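Local atomic coordinates of prenyltransference for protein (Lavandula lanata, PDB entry 5HC8), a protein that acts as a head-to-middle prenyltransferase, lavandulyl diphosphate synthase, probably joining two dimethylallyl diphosphate units into lavandulyl diphosphate. Residues Arg24-Ser29 against Leu219-Gly224; Leu59-Ala64 against His135-Val140. All blocks are in the same frame, centred on the assembly; numbering follows the deposited sequence.

In the fold
Two contacts of a fold related to undecaprenyl diphosphate synthase illustrate how buried strands and a peripheral helix-loop pair both contribute to the ligand pockets. Interaction 2 is buried near the centre of the chain, apart from His-135 at one end: neighbouring parallel strands are zipped by main-chain hydrogen bonds and lined with apolar side chains. Interaction 1, nearer the surface and only partly buried, relies on one tryptophan against a leucine, a proline and an aspartate, while main-chain N-H groups beside it hold an anion. Their centres lie about 20 Å apart and the second is nested in the loop closed by the first, yet both rest on helix 34-54. One meets the thiodiphosphate; the other meets the hydrocarbon parts of the ligands.

Interaction 1. Residues Arg24-Ser29 against Leu219-Gly224; sequences RKWAKS and LFPDFG. With PIS (trihydrogen thiodiphosphate), chain C.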
loop_
_atom_site.group_PDB
_atom_site.type_symbol
_atom_site.label_atom_id
_atom_site.label_comp_id
_atom_site.label_asym_id
_atom_site.label_seq_id
_atom_site.Cartn_x
_atom_site.Cartn_y
_atom_site.Cartn_z
ATOM N N ARG A 24 -11.205 -19.421 -8.098
ATOM C CA ARG A 24 -12.594 -19.874 -8.063
ATOM C C ARG A 24 -13.446 -19.320 -9.217
ATOM O O ARG A 24 -14.220 -20.060 -9.813
ATOM C CB ARG A 24 -13.174 -19.530 -6.699
ATOM C CG ARG A 24 -14.715 -19.642 -6.553
ATOM C CD ARG A 24 -15.159 -19.225 -5.150
ATOM N NE ARG A 24 -13.968 -18.879 -4.349
ATOM C CZ ARG A 24 -13.258 -19.700 -3.568
ATOM N NH1 ARG A 24 -13.638 -20.972 -3.372
ATOM N NH2 ARG A 24 -12.181 -19.208 -2.950
ATOM N N LYS A 25 -13.317 -18.045 -9.550
ATOM C CA LYS A 25 -13.960 -17.485 -10.755
ATOM C C LYS A 25 -13.605 -18.307 -11.990
ATOM O O LYS A 25 -14.466 -18.632 -12.811
ATOM C CB LYS A 25 -13.574 -16.018 -10.996
ATOM C CG LYS A 25 -14.070 -15.035 -9.923
ATOM C CD LYS A 25 -13.588 -13.609 -10.173
ATOM C CE LYS A 25 -13.984 -12.640 -9.043
ATOM N NZ LYS A 25 -13.044 -11.462 -8.941
ATOM N N TRP A 26 -12.335 -18.669 -12.113
ATOM C CA TRP A 26 -11.868 -19.458 -13.240
ATOM C C TRP A 26 -12.527 -20.841 -13.213
ATOM O O TRP A 26 -12.962 -21.326 -14.225
ATOM C CB TRP A 26 -10.358 -19.636 -13.166
ATOM C CG TRP A 26 -9.745 -20.371 -14.354
ATOM C CD1 TRP A 26 -9.343 -19.827 -15.507
ATOM C CD2 TRP A 26 -9.485 -21.779 -14.458
ATOM N NE1 TRP A 26 -8.814 -20.766 -16.335
ATOM C CE2 TRP A 26 -8.881 -21.987 -15.723
ATOM C CE3 TRP A 26 -9.659 -22.877 -13.595
ATOM C CZ2 TRP A 26 -8.463 -23.240 -16.158
ATOM C CZ3 TRP A 26 -9.208 -24.139 -14.025
ATOM C CH2 TRP A 26 -8.609 -24.299 -15.296
ATOM N N ALA A 27 -12.537 -21.467 -12.050
ATOM C CA ALA A 27 -13.183 -22.781 -11.954
ATOM C C ALA A 27 -14.657 -22.673 -12.349
ATOM O O ALA A 27 -15.117 -23.402 -13.225
ATOM C CB ALA A 27 -13.045 -23.326 -10.567
ATOM N N LYS A 28 -15.351 -21.705 -11.782
ATOM C CA LYS A 28 -16.752 -21.474 -12.058
ATOM C C LYS A 28 -16.949 -21.342 -13.549
ATOM O O LYS A 28 -17.739 -22.025 -14.154
ATOM C CB LYS A 28 -17.244 -20.213 -11.342
ATOM C CG LYS A 28 -18.564 -20.373 -10.613
ATOM C CD LYS A 28 -19.700 -20.925 -11.495
ATOM C CE LYS A 28 -20.096 -20.004 -12.652
ATOM N NZ LYS A 28 -20.654 -18.713 -12.174
ATOM N N SER A 29 -16.201 -20.430 -14.131
ATOM C CA SER A 29 -16.159 -20.219 -15.544
ATOM C C SER A 29 -16.001 -21.518 -16.370
ATOM O O SER A 29 -16.643 -21.668 -17.399
ATOM C CB SER A 29 -15.002 -19.263 -15.820
ATOM O OG SER A 29 -14.814 -19.064 -17.189
ATOM N N LEU A 219 -7.396 -14.155 -15.083
ATOM C CA LEU A 219 -7.563 -14.980 -13.911
ATOM C C LEU A 219 -6.298 -15.826 -13.763
ATOM O O LEU A 219 -5.695 -16.275 -14.752
ATOM C CB LEU A 219 -8.838 -15.849 -14.032
ATOM C CG LEU A 219 -10.171 -15.124 -14.277
ATOM C CD1 LEU A 219 -11.261 -16.188 -14.329
ATOM C CD2 LEU A 219 -10.463 -14.043 -13.232
ATOM N N PHE A 220 -5.818 -15.997 -12.547
ATOM C CA PHE A 220 -4.463 -16.496 -12.446
ATOM C C PHE A 220 -4.248 -17.894 -13.112
ATOM O O PHE A 220 -3.140 -18.169 -13.584
ATOM C CB PHE A 220 -3.934 -16.576 -11.065
ATOM C CG PHE A 220 -2.425 -16.793 -11.045
ATOM C CD1 PHE A 220 -1.569 -15.742 -11.316
ATOM C CD2 PHE A 220 -1.888 -18.026 -10.802
ATOM C CE1 PHE A 220 -0.211 -15.931 -11.370
ATOM C CE2 PHE A 220 -0.525 -18.204 -10.802
ATOM C CZ PHE A 220 0.310 -17.155 -11.090
ATOM N N PRO A 221 -5.255 -18.794 -13.086
ATOM C CA PRO A 221 -4.983 -20.031 -13.828
ATOM C C PRO A 221 -4.650 -19.816 -15.327
ATOM O O PRO A 221 -4.037 -20.702 -15.944
ATOM C CB PRO A 221 -6.280 -20.822 -13.656
ATOM C CG PRO A 221 -6.758 -20.436 -12.336
ATOM C CD PRO A 221 -6.492 -18.903 -12.320
ATOM N N ASP A 222 -5.074 -18.691 -15.902
ATOM C CA ASP A 222 -4.748 -18.329 -17.310
ATOM C C ASP A 222 -3.445 -17.532 -17.460
ATOM O O ASP A 222 -3.043 -17.207 -18.578
ATOM C CB ASP A 222 -5.911 -17.539 -17.948
ATOM C CG ASP A 222 -7.162 -18.369 -18.115
ATOM O OD1 ASP A 222 -7.015 -19.589 -18.361
ATOM O OD2 ASP A 222 -8.275 -17.813 -17.929
ATOM N N PHE A 223 -2.766 -17.265 -16.345
ATOM C CA PHE A 223 -1.662 -16.333 -16.305
ATOM C C PHE A 223 -0.384 -17.079 -16.597
ATOM O O PHE A 223 -0.031 -17.998 -15.900
ATOM C CB PHE A 223 -1.550 -15.728 -14.896
ATOM C CG PHE A 223 -0.591 -14.600 -14.793
ATOM C CD1 PHE A 223 0.764 -14.848 -14.624
ATOM C CD2 PHE A 223 -1.018 -13.279 -14.841
ATOM C CE1 PHE A 223 1.697 -13.815 -14.492
ATOM C CE2 PHE A 223 -0.081 -12.250 -14.724
ATOM C CZ PHE A 223 1.270 -12.524 -14.558
ATOM N N GLY A 224 0.313 -16.674 -17.632
ATOM C CA GLY A 224 1.551 -17.338 -17.994
ATOM C C GLY A 224 2.696 -16.424 -18.217
ATOM O O GLY A 224 2.687 -15.232 -17.807
HETATM P P1 PIS C . -11.369 -16.124 -6.307
HETATM O O1 PIS C . -10.468 -17.306 -5.699
HETATM P P2 PIS C . -9.004 -17.257 -5.077
HETATM S S1 PIS C . -9.099 -15.961 -4.064
HETATM O O2 PIS C . -10.678 -14.744 -6.270
HETATM O O3 PIS C . -11.761 -16.507 -7.733
HETATM O O4 PIS C . -8.119 -17.005 -6.247
HETATM O O5 PIS C . -12.572 -16.031 -5.315
HETATM O O6 PIS C . -8.823 -18.651 -4.307
#
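The helical turn carrying Trp-26 runs up to Leu-219 with 6.2 Å between their CA atoms, just where 220-222 curls into a 3-10 turn. The indole is the hub. With its CG anti to the backbone N (chi1 -176°), it reaches across to Pro-221, whose CB sits 3.4 Å from the centroid of the Trp-26 five-membered ring and only 8° off the ring normal, a CH-pi contact squarely over the face. The indole nitrogen is spent on the next residue: Trp-26 NE1 donates to Asp-222 OD1 over 3.0 Å, with a bent N-H...O angle of 146°. This oxygen is approached from above the carboxylate plane, while OD2 lies at the edge of the indole. Face packing and edge bond together fix the rotation of the ring. Leu-219 closes the near side, its CD1 3.7 Å from Trp-26 CB.

The same helix offers its early N-H groups to the thiodiphosphate. Lys-25 N binds O3 of that anion at 2.8 Å, nearly straight, and Arg-24 N binds its O1 at 3.3 Å; Arg-24 NE adds a weak bond to O5. The helix start would probably stabilise the negative charge further. Glu-197 holds the Lys-25 ammonium in a salt bridge, as Glu-76 does the Arg-24 guanidinium.

Helix 34-54 backs the contact, with Thr-40 against both Trp-26 and Pro-221 and Ile-48 against Phe-220 and Phe-223, while Gly-224 takes the N-cap position of helix 225-237, its N hydrogen-bonded to Asp-227 OD2.

Interaction 2. Residues Leu59-Ala64 against His135-Val140; sequences LLTIWA and HFILAV. With ISY (3-methylbut-3-enylsulfanyl(phosphonooxy)phosphinic acid), chain F; 61G (2-methylbuta-1,3-diene), chain D; SO4 (sulfate ion), chain E.
Trp-63, its CG opposite the backbone N (chi1 -167°), brings the indole edge to Ala-139, with CD1 3.4 Å from Ala-139 O, and lays one face against the isoprenoid tail of the bound thio-analogue, where Trp-63 CE3 lies 3.4 Å from C12. Leu-60 O lies at the edge of Phe-136 in the ring plane, nearest CD1; Leu-138 N is over one face, toward the rim, and Ile-62 CD1 slants against Phe-136 CE1 at 3.7 Å. At the start of 135-140, His-135 ND1 donates in the ring plane to sulfate O1 (probably crystallisation liquor) at 2.8 Å, with Ile-137 CG1 over one face, toward the rim.

The strands run parallel in register, 16° apart, joined by five hydrogen bonds. Leu-59 CD1 meets Ile-137 CD1 at 3.6 Å. Tyr-142 O accepts from Trp-63 NE1, and Phe-203 stacks on the indole. With an alanine in place of Trp-63, the tail would probably lose its flat support, Phe-203 its stacking partner and Tyr-142 O its donor.

Main-chain polarity is thus divided: Leu-60, Ile-62 and Ala-64 bond to 135-140, Leu-59, Thr-61 and Trp-63 toward strand 15-19, while the Trp-63 indole and the Trp-63 and Ala-64 carbonyl oxygens face the ligands' hydrocarbon parts.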
loop_
_atom_site.group_PDB
_atom_site.type_symbol
_atom_site.label_atom_id
_atom_site.label_comp_id
_atom_site.label_asym_id
_atom_site.label_seq_id
_atom_site.Cartn_x
_atom_site.Cartn_y
_atom_site.Cartn_z
ATOM N N LEU A 59 14.804 -10.744 -7.684
ATOM C CA LEU A 59 13.906 -11.390 -6.751
ATOM C C LEU A 59 12.484 -11.452 -7.285
ATOM O O LEU A 59 11.947 -10.449 -7.719
ATOM C CB LEU A 59 14.030 -10.630 -5.392
ATOM C CG LEU A 59 12.833 -10.922 -4.467
ATOM C CD1 LEU A 59 12.825 -12.365 -4.070
ATOM C CD2 LEU A 59 12.931 -9.986 -3.277
ATOM N N LEU A 60 11.901 -12.640 -7.289
ATOM C CA LEU A 60 10.484 -12.835 -7.618
ATOM C C LEU A 60 9.777 -13.334 -6.355
ATOM O O LEU A 60 10.179 -14.367 -5.786
ATOM C CB LEU A 60 10.291 -13.917 -8.609
ATOM C CG LEU A 60 8.829 -14.089 -9.057
ATOM C CD1 LEU A 60 8.385 -12.894 -9.917
ATOM C CD2 LEU A 60 8.615 -15.383 -9.789
ATOM N N THR A 61 8.793 -12.588 -5.906
ATOM C CA THR A 61 7.935 -13.028 -4.776
ATOM C C THR A 61 6.560 -13.425 -5.263
ATOM O O THR A 61 5.928 -12.659 -6.003
ATOM C CB THR A 61 7.811 -11.900 -3.758
ATOM O OG1 THR A 61 9.082 -11.621 -3.173
ATOM C CG2 THR A 61 6.858 -12.325 -2.639
ATOM N N ILE A 62 6.102 -14.628 -4.903
ATOM C CA ILE A 62 4.737 -15.045 -5.193
ATOM C C ILE A 62 3.991 -15.167 -3.872
ATOM O O ILE A 62 4.412 -15.855 -2.926
ATOM C CB ILE A 62 4.652 -16.379 -5.950
ATOM C CG1 ILE A 62 5.324 -16.254 -7.313
ATOM C CG2 ILE A 62 3.216 -16.864 -6.036
ATOM C CD1 ILE A 62 5.453 -17.590 -8.077
ATOM N N TRP A 63 2.914 -14.416 -3.746
ATOM C CA TRP A 63 2.083 -14.487 -2.516
ATOM C C TRP A 63 1.045 -15.550 -2.660
ATOM O O TRP A 63 0.231 -15.491 -3.590
ATOM C CB TRP A 63 1.332 -13.200 -2.286
ATOM C CG TRP A 63 0.692 -13.032 -0.934
ATOM C CD1 TRP A 63 1.103 -13.525 0.299
ATOM C CD2 TRP A 63 -0.434 -12.211 -0.660
ATOM N NE1 TRP A 63 0.278 -13.036 1.285
ATOM C CE2 TRP A 63 -0.621 -12.182 0.730
ATOM C CE3 TRP A 63 -1.239 -11.400 -1.452
ATOM C CZ2 TRP A 63 -1.678 -11.463 1.316
ATOM C CZ3 TRP A 63 -2.258 -10.740 -0.865
ATOM C CH2 TRP A 63 -2.433 -10.732 0.493
ATOM N N ALA A 64 1.063 -16.538 -1.756
ATOM C CA ALA A 64 0.175 -17.728 -1.908
ATOM C C ALA A 64 -0.896 -17.829 -0.805
ATOM O O ALA A 64 -1.910 -18.496 -0.955
ATOM C CB ALA A 64 0.993 -18.993 -1.909
ATOM N N HIS A 135 16.680 -15.041 -6.567
ATOM C CA HIS A 135 15.931 -15.362 -5.370
ATOM C C HIS A 135 14.408 -15.490 -5.730
ATOM O O HIS A 135 13.848 -14.662 -6.484
ATOM C CB HIS A 135 16.221 -14.254 -4.359
ATOM C CG HIS A 135 15.943 -14.582 -2.929
ATOM N ND1 HIS A 135 16.222 -13.690 -1.919
ATOM C CD2 HIS A 135 15.433 -15.681 -2.323
ATOM C CE1 HIS A 135 15.891 -14.220 -0.761
ATOM N NE2 HIS A 135 15.394 -15.420 -0.983
ATOM N N PHE A 136 13.779 -16.540 -5.187
ATOM C CA PHE A 136 12.351 -16.785 -5.259
ATOM C C PHE A 136 11.808 -16.862 -3.845
ATOM O O PHE A 136 12.221 -17.722 -3.058
ATOM C CB PHE A 136 12.077 -18.108 -5.958
ATOM C CG PHE A 136 10.656 -18.576 -5.871
ATOM C CD1 PHE A 136 9.564 -17.673 -5.894
ATOM C CD2 PHE A 136 10.370 -19.933 -5.684
ATOM C CE1 PHE A 136 8.252 -18.127 -5.788
ATOM C CE2 PHE A 136 9.039 -20.390 -5.590
ATOM C CZ PHE A 136 7.982 -19.489 -5.657
ATOM N N ILE A 137 10.944 -15.911 -3.461
ATOM C CA ILE A 137 10.271 -15.951 -2.150
ATOM C C ILE A 137 8.822 -16.413 -2.341
ATOM O O ILE A 137 8.072 -15.867 -3.185
ATOM C CB ILE A 137 10.285 -14.599 -1.459
ATOM C CG1 ILE A 137 11.712 -14.279 -1.037
ATOM C CG2 ILE A 137 9.385 -14.575 -0.191
ATOM C CD1 ILE A 137 11.942 -12.843 -0.587
ATOM N N LEU A 138 8.448 -17.443 -1.591
ATOM C CA LEU A 138 7.065 -17.856 -1.471
ATOM C C LEU A 138 6.586 -17.251 -0.144
ATOM O O LEU A 138 7.078 -17.589 0.898
ATOM C CB LEU A 138 6.914 -19.367 -1.502
ATOM C CG LEU A 138 5.473 -19.853 -1.382
ATOM C CD1 LEU A 138 4.565 -19.501 -2.551
ATOM C CD2 LEU A 138 5.486 -21.341 -1.155
ATOM N N ALA A 139 5.647 -16.329 -0.229
ATOM C CA ALA A 139 5.011 -15.692 0.927
ATOM C C ALA A 139 3.731 -16.438 1.281
ATOM O O ALA A 139 2.755 -16.434 0.547
ATOM C CB ALA A 139 4.739 -14.203 0.628
ATOM N N VAL A 140 3.756 -17.072 2.444
ATOM C CA VAL A 140 2.738 -17.978 2.885
ATOM C C VAL A 140 2.446 -17.759 4.387
ATOM O O VAL A 140 3.363 -17.628 5.222
ATOM C CB VAL A 140 3.159 -19.408 2.452
ATOM C CG1 VAL A 140 4.420 -19.828 3.174
ATOM C CG2 VAL A 140 2.030 -20.356 2.552
HETATM P P1 ISY F . -9.612 -10.513 -1.421
HETATM O O2 ISY F . -8.491 -11.634 -0.939
HETATM P P3 ISY F . -7.945 -12.887 -1.726
HETATM O O4 ISY F . -9.667 -10.396 -2.995
HETATM O O5 ISY F . -9.415 -9.119 -0.758
HETATM O O6 ISY F . -10.936 -11.073 -0.919
HETATM O O7 ISY F . -9.009 -13.489 -2.571
HETATM O O8 ISY F . -7.196 -13.841 -0.685
HETATM S S9 ISY F . -6.543 -12.062 -3.110
HETATM C C10 ISY F . -5.109 -11.915 -2.070
HETATM C C11 ISY F . -4.214 -12.982 -2.647
HETATM C C12 ISY F . -3.502 -13.975 -1.772
HETATM C C13 ISY F . -2.638 -14.967 -2.403
HETATM C C14 ISY F . -3.808 -14.097 -0.326
HETATM C CAC 61G D . -5.110 -17.879 -1.626
HETATM C CAE 61G D . -4.849 -18.712 -2.906
HETATM C CAB 61G D . -3.668 -19.609 -3.169
HETATM C CAD 61G D . -5.713 -18.476 -4.007
HETATM C CAA 61G D . -6.783 -17.594 -3.703
HETATM S S SO4 E . 18.812 -11.144 -2.293
HETATM O O1 SO4 E . 17.320 -11.196 -2.622
HETATM O O2 SO4 E . 19.309 -10.106 -1.301
HETATM O O3 SO4 E . 19.291 -12.462 -1.735
HETATM O O4 SO4 E . 19.470 -10.924 -3.619
#